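Local coordinates for DUF1116 domain-containing protein (Enterococcus faecalis, PDB 3CLQ), which is of unknown function but belongs to the AllG family, so it may be related to a subunit of oxamate carbamoyltransferase, at residues V29-A34 with Y114-K119; D100-M105 with M304-I309; H164-F169 with P207-T212; T258-N263 with I309-G314; P328-T333 with I397-T402. All blocks are in the same frame, centred on the assembly; numbering follows the deposited sequence.

Contact 1. Residues V29-A34 with Y114-K119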
# COMPACT_ATOMS: atom_id res chain seq x y z
N VAL B 29 16.64 -12.91 4.92
CA VAL B 29 16.76 -14.09 5.78
C VAL B 29 17.14 -13.82 7.24
O VAL B 29 16.90 -14.65 8.11
CB VAL B 29 17.67 -15.20 5.19
CG1 VAL B 29 17.15 -15.65 3.83
CG2 VAL B 29 19.16 -14.77 5.12
N GLY B 30 17.73 -12.67 7.51
CA GLY B 30 18.16 -12.41 8.88
C GLY B 30 18.58 -10.99 9.14
O GLY B 30 18.50 -10.13 8.24
N PHE B 31 19.02 -10.75 10.38
CA PHE B 31 19.60 -9.49 10.82
C PHE B 31 20.71 -9.82 11.77
O PHE B 31 20.62 -10.80 12.51
CB PHE B 31 18.58 -8.66 11.58
CG PHE B 31 17.42 -8.19 10.75
CD1 PHE B 31 17.46 -6.96 10.11
CD2 PHE B 31 16.28 -8.97 10.61
CE1 PHE B 31 16.39 -6.53 9.35
CE2 PHE B 31 15.21 -8.53 9.86
CZ PHE B 31 15.25 -7.32 9.24
N ASP B 32 21.76 -9.00 11.79
CA ASP B 32 22.89 -9.23 12.68
C ASP B 32 23.90 -8.07 12.62
O ASP B 32 23.89 -7.26 11.68
CB ASP B 32 23.56 -10.58 12.39
CG ASP B 32 24.15 -11.25 13.65
OD1 ASP B 32 24.08 -10.65 14.76
OD2 ASP B 32 24.69 -12.37 13.53
N LYS B 33 24.74 -7.96 13.64
CA LYS B 33 25.76 -6.94 13.66
C LYS B 33 26.59 -7.08 12.40
O LYS B 33 26.92 -8.18 11.99
CB LYS B 33 26.65 -7.10 14.90
CG LYS B 33 25.89 -7.08 16.22
CD LYS B 33 26.84 -6.93 17.39
CE LYS B 33 26.20 -6.17 18.53
NZ LYS B 33 27.22 -5.87 19.56
N ALA B 34 26.92 -5.96 11.78
CA ALA B 34 27.81 -5.98 10.63
C ALA B 34 29.00 -6.92 10.85
O ALA B 34 29.22 -7.84 10.07
CB ALA B 34 28.30 -4.60 10.36
N TYR B 114 23.34 -3.03 13.22
CA TYR B 114 22.67 -4.20 12.68
C TYR B 114 22.41 -3.98 11.20
O TYR B 114 22.13 -2.85 10.79
CB TYR B 114 21.38 -4.47 13.43
CG TYR B 114 21.61 -5.39 14.57
CD1 TYR B 114 22.17 -4.93 15.76
CD2 TYR B 114 21.33 -6.74 14.45
CE1 TYR B 114 22.43 -5.80 16.83
CE2 TYR B 114 21.57 -7.62 15.51
CZ TYR B 114 22.13 -7.14 16.69
OH TYR B 114 22.38 -8.00 17.72
N VAL B 115 22.54 -5.05 10.41
CA VAL B 115 22.25 -5.01 8.98
C VAL B 115 21.23 -6.08 8.57
O VAL B 115 21.15 -7.11 9.24
CB VAL B 115 23.54 -5.17 8.11
CG1 VAL B 115 24.39 -3.92 8.18
CG2 VAL B 115 24.35 -6.40 8.54
N HIS B 116 20.44 -5.83 7.51
CA HIS B 116 19.61 -6.87 6.85
C HIS B 116 20.53 -7.90 6.23
O HIS B 116 21.52 -7.54 5.61
CB HIS B 116 18.82 -6.31 5.66
CG HIS B 116 17.91 -5.17 5.98
ND1 HIS B 116 18.37 -3.96 6.46
CD2 HIS B 116 16.58 -5.03 5.82
CE1 HIS B 116 17.35 -3.14 6.62
NE2 HIS B 116 16.25 -3.76 6.24
N ILE B 117 20.22 -9.17 6.36
CA ILE B 117 20.96 -10.15 5.60
C ILE B 117 20.05 -10.68 4.52
O ILE B 117 19.05 -11.35 4.82
CB ILE B 117 21.40 -11.31 6.45
CG1 ILE B 117 21.98 -10.80 7.76
CG2 ILE B 117 22.42 -12.12 5.71
CD1 ILE B 117 21.75 -11.75 8.92
N ILE B 118 20.39 -10.40 3.27
CA ILE B 118 19.53 -10.67 2.13
C ILE B 118 20.26 -11.62 1.20
O ILE B 118 21.38 -11.34 0.79
CB ILE B 118 19.21 -9.36 1.36
CG1 ILE B 118 18.34 -8.44 2.21
CG2 ILE B 118 18.48 -9.63 0.06
CD1 ILE B 118 18.28 -7.05 1.66
N LYS B 119 19.65 -12.73 0.84
CA LYS B 119 20.38 -13.77 0.14
C LYS B 119 19.67 -14.05 -1.15
O LYS B 119 18.46 -14.12 -1.17
CB LYS B 119 20.43 -15.04 1.00
CG LYS B 119 21.38 -16.11 0.54
CD LYS B 119 21.48 -17.20 1.62
CE LYS B 119 21.22 -18.63 1.06
NZ LYS B 119 19.77 -18.83 0.70
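V29 N and G30 N both donate to I117 O. The bond from V29 is 2.9 Å long and nearly straight. The one from G30 is longer and more bent, with G30 N 3.3 Å from I117 O. V29 also lays CG2 against the same oxygen, because its chi1 of -58° sets that methyl between its own N and carbonyl carbon. G30 returns a bond through its carbonyl, with I117 N 2.7 Å from G30 O. The I117 branch runs back over this peptide. Its CG1 sits beside its own backbone N (chi1 -46°), and CD1 ends 3.3 Å from F31 N. F31 points to the other face, next to H116. The two side chains run the same way, with F31 CE1 over one face of the imidazole, off centre, 3.8 Å from H116 CD2. The ring planes are 48° apart, an oblique pair. Both imidazole nitrogens of H116 are bonded, ND1 to T129 O and NE2 to T236 OG1. D32 pairs with V115 by two backbone bonds, V115 N to D32 O being the shorter at 2.9 Å. K33 has its CG over the Y114 ring, off centre, 4.2 Å from the centroid. Its NZ goes on to N112. At A34 the contact fades to CA against V115 CG2. Strand 26-33 thus runs antiparallel to strand 114-120 inside a four-stranded sheet, and the doubled V29 and G30 facing I117 form a classic beta bulge.

Contact 2. Residues D100-M105 with M304-I309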
# COMPACT_ATOMS: atom_id res chain seq x y z
N ASP B 100 29.80 -5.90 -0.53
CA ASP B 100 28.52 -6.50 -0.86
C ASP B 100 27.41 -5.85 -0.06
O ASP B 100 26.40 -6.48 0.22
CB ASP B 100 28.57 -8.02 -0.63
CG ASP B 100 29.49 -8.73 -1.63
OD1 ASP B 100 29.73 -8.14 -2.71
OD2 ASP B 100 29.97 -9.85 -1.35
N ALA B 101 27.60 -4.59 0.34
CA ALA B 101 26.53 -3.88 1.03
C ALA B 101 26.14 -2.64 0.24
O ALA B 101 26.75 -2.36 -0.78
CB ALA B 101 26.98 -3.50 2.42
N VAL B 102 25.14 -1.90 0.73
CA VAL B 102 24.82 -0.53 0.24
C VAL B 102 24.37 0.37 1.39
O VAL B 102 23.82 -0.10 2.38
CB VAL B 102 23.72 -0.50 -0.82
CG1 VAL B 102 24.25 -1.00 -2.15
CG2 VAL B 102 22.52 -1.30 -0.38
N GLY B 103 24.60 1.67 1.28
CA GLY B 103 24.29 2.56 2.39
C GLY B 103 23.49 3.78 1.97
O GLY B 103 23.85 4.49 1.01
N SER B 104 22.39 4.00 2.68
CA SER B 104 21.54 5.17 2.47
C SER B 104 22.18 6.48 2.98
O SER B 104 22.71 6.54 4.10
CB SER B 104 20.19 4.97 3.14
OG SER B 104 19.42 6.13 2.94
N MSE B 105 22.09 7.53 2.14
CA MSE B 105 22.77 8.82 2.30
C MSE B 105 24.27 8.71 2.63
O MSE B 105 25.08 8.34 1.78
CB MSE B 105 22.06 9.71 3.32
CG MSE B 105 20.59 9.96 3.05
SE MSE B 105 20.12 10.83 1.33
CE MSE B 105 19.70 9.23 0.23
N MSE B 304 24.22 12.38 -2.90
CA MSE B 304 24.92 11.48 -1.98
C MSE B 304 24.07 10.27 -1.55
O MSE B 304 22.92 10.42 -1.15
CB MSE B 304 25.37 12.26 -0.75
CG MSE B 304 26.26 11.48 0.23
SE MSE B 304 26.55 12.42 1.94
CE MSE B 304 24.66 12.73 2.38
N GLY B 305 24.65 9.07 -1.63
CA GLY B 305 24.01 7.87 -1.10
C GLY B 305 24.11 6.67 -2.03
O GLY B 305 24.48 6.81 -3.19
N ASP B 306 23.78 5.48 -1.55
CA ASP B 306 23.80 4.33 -2.43
C ASP B 306 22.42 4.03 -3.02
O ASP B 306 22.26 3.09 -3.81
CB ASP B 306 24.38 3.11 -1.70
CG ASP B 306 25.88 3.20 -1.53
OD1 ASP B 306 26.37 2.61 -0.55
OD2 ASP B 306 26.57 3.85 -2.36
N SER B 307 21.45 4.86 -2.68
CA SER B 307 20.05 4.61 -3.01
C SER B 307 19.80 4.54 -4.49
O SER B 307 18.72 4.16 -4.90
CB SER B 307 19.16 5.69 -2.40
OG SER B 307 19.74 6.97 -2.60
N ALA B 308 20.78 4.92 -5.29
CA ALA B 308 20.60 4.98 -6.73
C ALA B 308 20.73 3.59 -7.34
O ALA B 308 20.63 3.43 -8.55
CB ALA B 308 21.63 5.92 -7.34
N ILE B 309 20.95 2.59 -6.50
CA ILE B 309 21.06 1.23 -6.98
C ILE B 309 19.66 0.84 -7.43
O ILE B 309 19.43 -0.00 -8.29
CB ILE B 309 21.54 0.27 -5.86
CG1 ILE B 309 21.86 -1.10 -6.43
CG2 ILE B 309 20.54 0.21 -4.69
CD1 ILE B 309 23.23 -1.17 -7.04
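G103 and D306 join the two segments by a pair of hydrogen bonds. D306 opens a type I beta turn, D306 to I309, just after the short edge strand 304-305 of an antiparallel sheet. The loop 100-105 lies along this corner. The tight part is here. D306 N donates to G103 O at 2.7 Å. The carboxylate answers in the other direction: D306 OD1 takes the G103 N-H at 2.7 Å, on its anti lone pair. A chi1 of -75° keeps the D306 carboxylate beside its own backbone N, so side chain and backbone grip the same glycine. The second oxygen, OD2, is held by G50 N, which should help fix the rotation of the group. V102 adds a methine, its CB 3.8 Å from D306 CB. G305 also comes close, with its CA 3.1 Å from M105 O in a CA-H...O contact. A positive phi of 136° at G305 suits a residue without a side chain.

The looser part lies around M105 and M304, and it is buried as well. No hydrogen bond joins these two selenomethionines. M304 CG rests against M105 O, and the M304 methyl, CE, is 4.1 Å from M105 CB. The M105 chain bends at chi2 and again at chi3, which turns its tip back toward strand 304-305. SE then lies near M304 O, and CE goes on to the hydroxyl of the turn: M105 CE ends 3.6 Å from S307 OG.

Contact 3. Residues H164-F169 with P207-T212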
# COMPACT_ATOMS: atom_id res chain seq x y z
N HIS B 164 16.70 -9.98 14.85
CA HIS B 164 17.46 -11.20 14.63
C HIS B 164 16.70 -12.42 15.14
O HIS B 164 16.60 -13.43 14.45
CB HIS B 164 18.79 -11.09 15.38
CG HIS B 164 19.55 -12.38 15.49
ND1 HIS B 164 20.46 -12.80 14.54
CD2 HIS B 164 19.59 -13.30 16.48
CE1 HIS B 164 21.01 -13.93 14.93
NE2 HIS B 164 20.50 -14.27 16.10
N ASP B 165 16.19 -12.30 16.37
CA ASP B 165 15.44 -13.38 16.99
C ASP B 165 14.15 -13.68 16.20
O ASP B 165 13.82 -14.83 15.93
CB ASP B 165 15.16 -13.06 18.46
CG ASP B 165 16.44 -13.07 19.32
OD1 ASP B 165 16.32 -13.08 20.57
OD2 ASP B 165 17.57 -13.08 18.75
N ALA B 166 13.44 -12.63 15.81
CA ALA B 166 12.24 -12.82 15.03
C ALA B 166 12.50 -13.64 13.76
O ALA B 166 11.72 -14.51 13.40
CB ALA B 166 11.65 -11.48 14.68
N MSE B 167 13.61 -13.37 13.08
CA MSE B 167 13.82 -14.04 11.81
C MSE B 167 14.21 -15.52 11.95
O MSE B 167 14.15 -16.27 10.97
CB MSE B 167 14.81 -13.28 10.94
CG MSE B 167 14.32 -11.93 10.52
SE MSE B 167 12.73 -12.05 9.33
CE MSE B 167 13.66 -12.80 7.75
N THR B 168 14.59 -15.95 13.16
CA THR B 168 14.82 -17.39 13.36
C THR B 168 13.50 -18.18 13.40
O THR B 168 13.50 -19.39 13.18
CB THR B 168 15.67 -17.75 14.62
OG1 THR B 168 14.87 -17.61 15.80
CG2 THR B 168 16.92 -16.88 14.72
N PHE B 169 12.40 -17.50 13.71
CA PHE B 169 11.06 -18.09 13.63
C PHE B 169 10.51 -18.05 12.21
O PHE B 169 9.32 -18.21 11.99
CB PHE B 169 10.07 -17.37 14.58
CG PHE B 169 10.32 -17.66 16.03
CD1 PHE B 169 11.13 -16.84 16.80
CD2 PHE B 169 9.76 -18.78 16.63
CE1 PHE B 169 11.38 -17.13 18.14
CE2 PHE B 169 9.99 -19.06 17.95
CZ PHE B 169 10.81 -18.23 18.70
N PRO B 207 4.19 -11.15 13.30
CA PRO B 207 3.94 -12.50 13.84
C PRO B 207 5.21 -13.09 14.47
O PRO B 207 5.18 -13.69 15.53
CB PRO B 207 3.54 -13.31 12.59
CG PRO B 207 3.14 -12.32 11.55
CD PRO B 207 3.73 -10.99 11.90
N TYR B 208 6.34 -12.90 13.79
CA TYR B 208 7.62 -13.41 14.26
C TYR B 208 8.15 -12.69 15.49
O TYR B 208 8.72 -13.32 16.38
CB TYR B 208 8.65 -13.38 13.12
CG TYR B 208 8.13 -14.03 11.87
CD1 TYR B 208 7.50 -15.26 11.92
CD2 TYR B 208 8.24 -13.40 10.64
CE1 TYR B 208 7.00 -15.86 10.78
CE2 TYR B 208 7.75 -13.98 9.49
CZ TYR B 208 7.13 -15.21 9.57
OH TYR B 208 6.66 -15.80 8.42
N MSE B 209 7.97 -11.37 15.56
CA MSE B 209 8.41 -10.63 16.72
C MSE B 209 7.64 -11.10 17.94
O MSE B 209 8.18 -11.19 19.03
CB MSE B 209 8.19 -9.13 16.56
CG MSE B 209 9.02 -8.45 15.49
SE MSE B 209 8.34 -6.63 15.17
CE MSE B 209 8.90 -5.79 16.80
N VAL B 210 6.38 -11.39 17.76
CA VAL B 210 5.59 -11.81 18.90
C VAL B 210 6.06 -13.16 19.48
O VAL B 210 5.81 -13.46 20.64
CB VAL B 210 4.12 -11.82 18.52
CG1 VAL B 210 3.30 -12.56 19.54
CG2 VAL B 210 3.64 -10.39 18.35
N GLN B 211 6.75 -13.96 18.67
CA GLN B 211 7.18 -15.29 19.09
C GLN B 211 8.49 -15.24 19.88
O GLN B 211 9.08 -16.25 20.26
CB GLN B 211 7.34 -16.19 17.87
CG GLN B 211 6.06 -16.86 17.46
CD GLN B 211 6.22 -17.66 16.19
OE1 GLN B 211 5.89 -17.17 15.10
NE2 GLN B 211 6.74 -18.87 16.30
N THR B 212 8.90 -14.01 20.15
CA THR B 212 10.21 -13.71 20.64
C THR B 212 10.13 -13.61 22.16
O THR B 212 9.03 -13.66 22.73
CB THR B 212 10.66 -12.40 20.01
OG1 THR B 212 11.98 -12.54 19.50
CG2 THR B 212 10.56 -11.26 20.99
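F169 and Q211 both carry CG beside their own backbone N, with chi1 of -72° and -87°. These torsions bring the phenyl ring over the start of the glutamine chain. Q211 CB sits 3.7 Å from the F169 centroid, a CH-pi contact nearly over the centre. The Q211 chain is extended beyond CG and brings NE2 against the ring, with Q211 NE2 3.0 Å from F169 CD2. The amide plane is turned 56° from the ring plane. The two side chains cross at a slant. The backbone of Q211 also takes part, with Q211 O 3.1 Å from F169 CZ.

Deeper in, A166 meets the other helix. Its CB is 3.9 Å from Y208 CB and 4.1 Å from M209 CG. Y208 CB also rests against A166 O, and the Y208 ring continues along to F169 O. At the far end, T212 OG1 lies 3.4 Å from D165 CB. No hydrogen bond joins the two segments, so the contact is held by packing.

The C-terminal end of helix 146-168 here meets that of helix 195-210. The first helix backs onto strand 26-33, where H164 ND1 bonds to F31 O and M167 packs on F31. The second reaches the dimer interface, where V210 O accepts a hydrogen bond from R216 of the second subunit and Q211 packs on K220 of that subunit.

Contact 4. Residues T258-N263 with I309-G314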
# COMPACT_ATOMS: atom_id res chain seq x y z
N THR B 258 26.20 -2.00 -13.25
CA THR B 258 25.73 -2.78 -12.10
C THR B 258 25.78 -2.07 -10.76
O THR B 258 25.49 -2.68 -9.72
CB THR B 258 26.49 -4.06 -12.00
OG1 THR B 258 27.88 -3.76 -11.86
CG2 THR B 258 26.29 -4.86 -13.26
N THR B 259 26.12 -0.78 -10.78
CA THR B 259 26.19 0.07 -9.59
C THR B 259 26.08 1.55 -10.02
O THR B 259 26.77 2.01 -10.95
CB THR B 259 27.58 -0.07 -8.88
OG1 THR B 259 27.75 -1.38 -8.33
CG2 THR B 259 27.74 0.97 -7.77
N MSE B 260 25.23 2.31 -9.35
CA MSE B 260 25.32 3.75 -9.44
C MSE B 260 25.31 4.22 -8.01
O MSE B 260 24.44 3.82 -7.24
CB MSE B 260 24.18 4.37 -10.24
CG MSE B 260 24.28 4.14 -11.73
SE MSE B 260 22.97 5.15 -12.82
CE MSE B 260 21.40 4.59 -11.77
N CYS B 261 26.29 5.04 -7.64
CA CYS B 261 26.38 5.49 -6.27
C CYS B 261 27.16 6.78 -6.17
O CYS B 261 27.87 7.17 -7.10
CB CYS B 261 27.01 4.43 -5.37
SG CYS B 261 28.68 4.01 -5.84
N ARG B 262 27.00 7.46 -5.04
CA ARG B 262 27.64 8.74 -4.84
C ARG B 262 27.96 8.94 -3.37
O ARG B 262 27.33 8.34 -2.50
CB ARG B 262 26.75 9.87 -5.38
CG ARG B 262 25.32 9.73 -5.00
CD ARG B 262 24.54 8.98 -6.06
NE ARG B 262 23.15 9.43 -6.05
CZ ARG B 262 22.18 8.88 -5.32
NH1 ARG B 262 20.95 9.37 -5.36
NH2 ARG B 262 22.44 7.84 -4.54
N ASN B 263 28.96 9.78 -3.10
CA ASN B 263 29.44 10.04 -1.74
C ASN B 263 29.47 11.53 -1.39
O ASN B 263 30.25 11.95 -0.55
CB ASN B 263 30.83 9.43 -1.51
CG ASN B 263 31.88 9.96 -2.47
OD1 ASN B 263 31.77 11.08 -2.97
ND2 ASN B 263 32.88 9.15 -2.75
N ILE B 309 20.95 2.59 -6.50
CA ILE B 309 21.06 1.23 -6.98
C ILE B 309 19.66 0.84 -7.43
O ILE B 309 19.43 -0.00 -8.29
CB ILE B 309 21.54 0.27 -5.86
CG1 ILE B 309 21.86 -1.10 -6.43
CG2 ILE B 309 20.54 0.21 -4.69
CD1 ILE B 309 23.23 -1.17 -7.04
N THR B 310 18.72 1.50 -6.80
CA THR B 310 17.33 1.41 -7.07
C THR B 310 16.97 1.70 -8.56
O THR B 310 16.37 0.88 -9.24
CB THR B 310 16.64 2.37 -6.07
OG1 THR B 310 16.48 1.68 -4.81
CG2 THR B 310 15.35 2.86 -6.56
N GLU B 311 17.36 2.85 -9.07
CA GLU B 311 17.18 3.08 -10.48
C GLU B 311 18.10 2.21 -11.32
O GLU B 311 17.78 1.93 -12.49
CB GLU B 311 17.34 4.56 -10.81
CG GLU B 311 17.71 5.37 -9.59
CD GLU B 311 16.55 6.22 -9.09
OE1 GLU B 311 15.71 6.63 -9.93
OE2 GLU B 311 16.49 6.50 -7.87
N THR B 312 19.23 1.77 -10.75
CA THR B 312 20.10 0.84 -11.48
C THR B 312 19.36 -0.45 -11.74
O THR B 312 19.63 -1.11 -12.73
CB THR B 312 21.45 0.48 -10.76
OG1 THR B 312 22.22 1.65 -10.52
CG2 THR B 312 22.28 -0.44 -11.64
N TYR B 313 18.43 -0.80 -10.84
CA TYR B 313 17.63 -2.03 -10.88
C TYR B 313 16.39 -1.90 -11.78
O TYR B 313 15.94 -2.88 -12.36
CB TYR B 313 17.15 -2.39 -9.47
CG TYR B 313 16.28 -3.65 -9.42
CD1 TYR B 313 16.84 -4.92 -9.56
CD2 TYR B 313 14.91 -3.57 -9.26
CE1 TYR B 313 16.04 -6.06 -9.53
CE2 TYR B 313 14.11 -4.69 -9.23
CZ TYR B 313 14.67 -5.93 -9.36
OH TYR B 313 13.86 -7.06 -9.30
N GLY B 314 15.83 -0.71 -11.85
CA GLY B 314 14.70 -0.43 -12.70
C GLY B 314 13.63 0.26 -11.90
O GLY B 314 12.56 0.57 -12.41
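M260 lies over T312, and its chain crosses that side chain at an angle. The selenomethionine bends at chi3 (-51°), and CE folds in to 3.3 Å from T312 OG1. M260 CB and CG also lie close to this oxygen. The backbone M260 N is equally near T312 OG1, but the angle is too poor for a hydrogen bond. The hydroxyl instead bonds to A308 O, one turn back in its own chain, which helps fix its rotation. On the other branch, T312 CG2 packs 4.0 Å from T258 C.

This is a short helix, 309-313, laid against a strand of a four-stranded antiparallel sheet. The two axes approach to 7.1 Å. Their N-to-C directions are 151° apart, so helix and strand run roughly antiparallel. The helix follows closely on strand 304-305, which pairs with strand 257-263 at the edge of the same sheet.

I309, about one turn before T312, adds its tip. Its CG1 stands anti to its own N, chi1 -171°, and CD1 reaches 3.8 Å from T258 O, close to T259 CA. E311 meets M260 CE with CB and its backbone carbonyl carbon. The E311 carboxylate turns away to G317 N, and more weakly to H191 ND1.

Contact 5. Residues P328-T333 with I397-T402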
# COMPACT_ATOMS: atom_id res chain seq x y z
N PRO B 328 4.32 16.36 -6.35
CA PRO B 328 4.64 17.66 -5.73
C PRO B 328 5.85 17.62 -4.78
O PRO B 328 6.42 18.67 -4.47
CB PRO B 328 3.35 18.01 -4.97
CG PRO B 328 2.76 16.69 -4.63
CD PRO B 328 3.11 15.75 -5.78
N LEU B 329 6.26 16.44 -4.33
CA LEU B 329 7.46 16.35 -3.51
C LEU B 329 8.74 16.34 -4.36
O LEU B 329 9.78 16.87 -3.95
CB LEU B 329 7.40 15.14 -2.57
CG LEU B 329 8.73 14.76 -1.87
CD1 LEU B 329 9.19 15.84 -0.89
CD2 LEU B 329 8.66 13.40 -1.18
N VAL B 330 8.68 15.75 -5.54
CA VAL B 330 9.89 15.57 -6.31
C VAL B 330 9.90 16.49 -7.50
O VAL B 330 10.92 16.64 -8.17
CB VAL B 330 10.03 14.13 -6.82
CG1 VAL B 330 10.93 14.09 -8.04
CG2 VAL B 330 10.55 13.21 -5.69
N GLY B 331 8.76 17.12 -7.75
CA GLY B 331 8.67 18.11 -8.80
C GLY B 331 8.22 17.48 -10.09
O GLY B 331 8.04 16.26 -10.18
N GLY B 332 8.00 18.31 -11.09
CA GLY B 332 7.58 17.85 -12.40
C GLY B 332 6.08 17.73 -12.54
O GLY B 332 5.34 18.19 -11.67
N THR B 333 5.67 17.11 -13.65
CA THR B 333 4.29 16.92 -14.05
C THR B 333 3.99 15.41 -14.01
O THR B 333 4.91 14.58 -13.99
CB THR B 333 4.09 17.47 -15.49
OG1 THR B 333 2.93 18.29 -15.58
CG2 THR B 333 3.98 16.36 -16.48
N ILE B 397 16.05 18.53 3.10
CA ILE B 397 15.42 19.84 2.98
C ILE B 397 14.72 20.00 1.63
O ILE B 397 14.60 21.11 1.11
CB ILE B 397 16.38 21.04 3.35
CG1 ILE B 397 17.35 21.43 2.22
CG2 ILE B 397 17.15 20.76 4.63
CD1 ILE B 397 18.05 20.26 1.58
N GLY B 398 14.22 18.89 1.07
CA GLY B 398 13.50 18.90 -0.21
C GLY B 398 13.87 17.70 -1.05
O GLY B 398 14.56 16.81 -0.56
N ALA B 399 13.42 17.67 -2.30
CA ALA B 399 13.75 16.57 -3.22
C ALA B 399 13.58 16.93 -4.68
O ALA B 399 12.93 17.94 -5.02
CB ALA B 399 12.92 15.35 -2.93
N GLY B 400 14.17 16.11 -5.56
CA GLY B 400 14.16 16.47 -6.96
C GLY B 400 14.89 15.52 -7.88
O GLY B 400 15.34 14.48 -7.42
N LEU B 401 15.01 15.90 -9.15
CA LEU B 401 15.66 15.11 -10.21
C LEU B 401 17.17 15.40 -10.39
O LEU B 401 17.62 16.55 -10.41
CB LEU B 401 14.92 15.34 -11.53
CG LEU B 401 15.40 14.79 -12.88
CD1 LEU B 401 14.25 14.80 -13.88
CD2 LEU B 401 16.57 15.59 -13.47
N THR B 402 17.95 14.34 -10.55
CA THR B 402 19.36 14.51 -10.82
C THR B 402 19.85 13.51 -11.88
O THR B 402 19.10 12.65 -12.35
CB THR B 402 20.17 14.42 -9.50
OG1 THR B 402 21.43 15.06 -9.66
CG2 THR B 402 20.38 12.99 -9.05
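V330 brings its two methyls to A399 and G400. Its CB stands back, 4.8 Å from G400 CA. The two methyls then divide the strand between them. CG1, anti to the backbone N at a chi1 of 157°, reaches 4.2 Å from G400 CA. CG2 lies beside the backbone N and meets the methyl of A399, with V330 CG2 4.2 Å from A399 CB. L329 comes to the same methyl from its own tip, where L329 CD1 is 4.3 Å from A399 CB. That CB is also 3.6 Å from L329 O.

The backbones meet more closely than the branches. V330 O points at G400 CA, 3.5 Å away, in a CA-H...O contact that is almost straight at 170°. The segments join the end of helix 327-330 to strand 396-402, which pairs with strand 383-388 as an antiparallel two-stranded sheet. The helix ends at V330, and G331 leaves it with positive phi. Two residues before V330, P328 packs on F362 of the second subunit.

The carbonyls L329 O and A399 O come within 3.5 Å, but both are acceptors and form no bond. With no hydrogen bond across the segments, the contact rests on methyl packing and one weak CA-H...O interaction.

Contacts 2 and 4 form the central pair, with centres about 8 Å apart. They share I309, and both reach the sheet that holds strands 257-263 and 304-305. R262 of contact 4 bonds through NH2 to G305 O of contact 2, 2.7 Å away. Contacts 1 and 3 form a second pair, about 14 Å between centres, joined by the H164 to F31 hydrogen bond. The two pairs do not touch: contacts 1 and 2 come to about 6 Å at their nearest atoms. Contact 5 lies on the far side of the chain's centre from contact 1, about 32 Å between centres. It comes closer to contact 4, about 5 Å at their nearest atoms, without touching it.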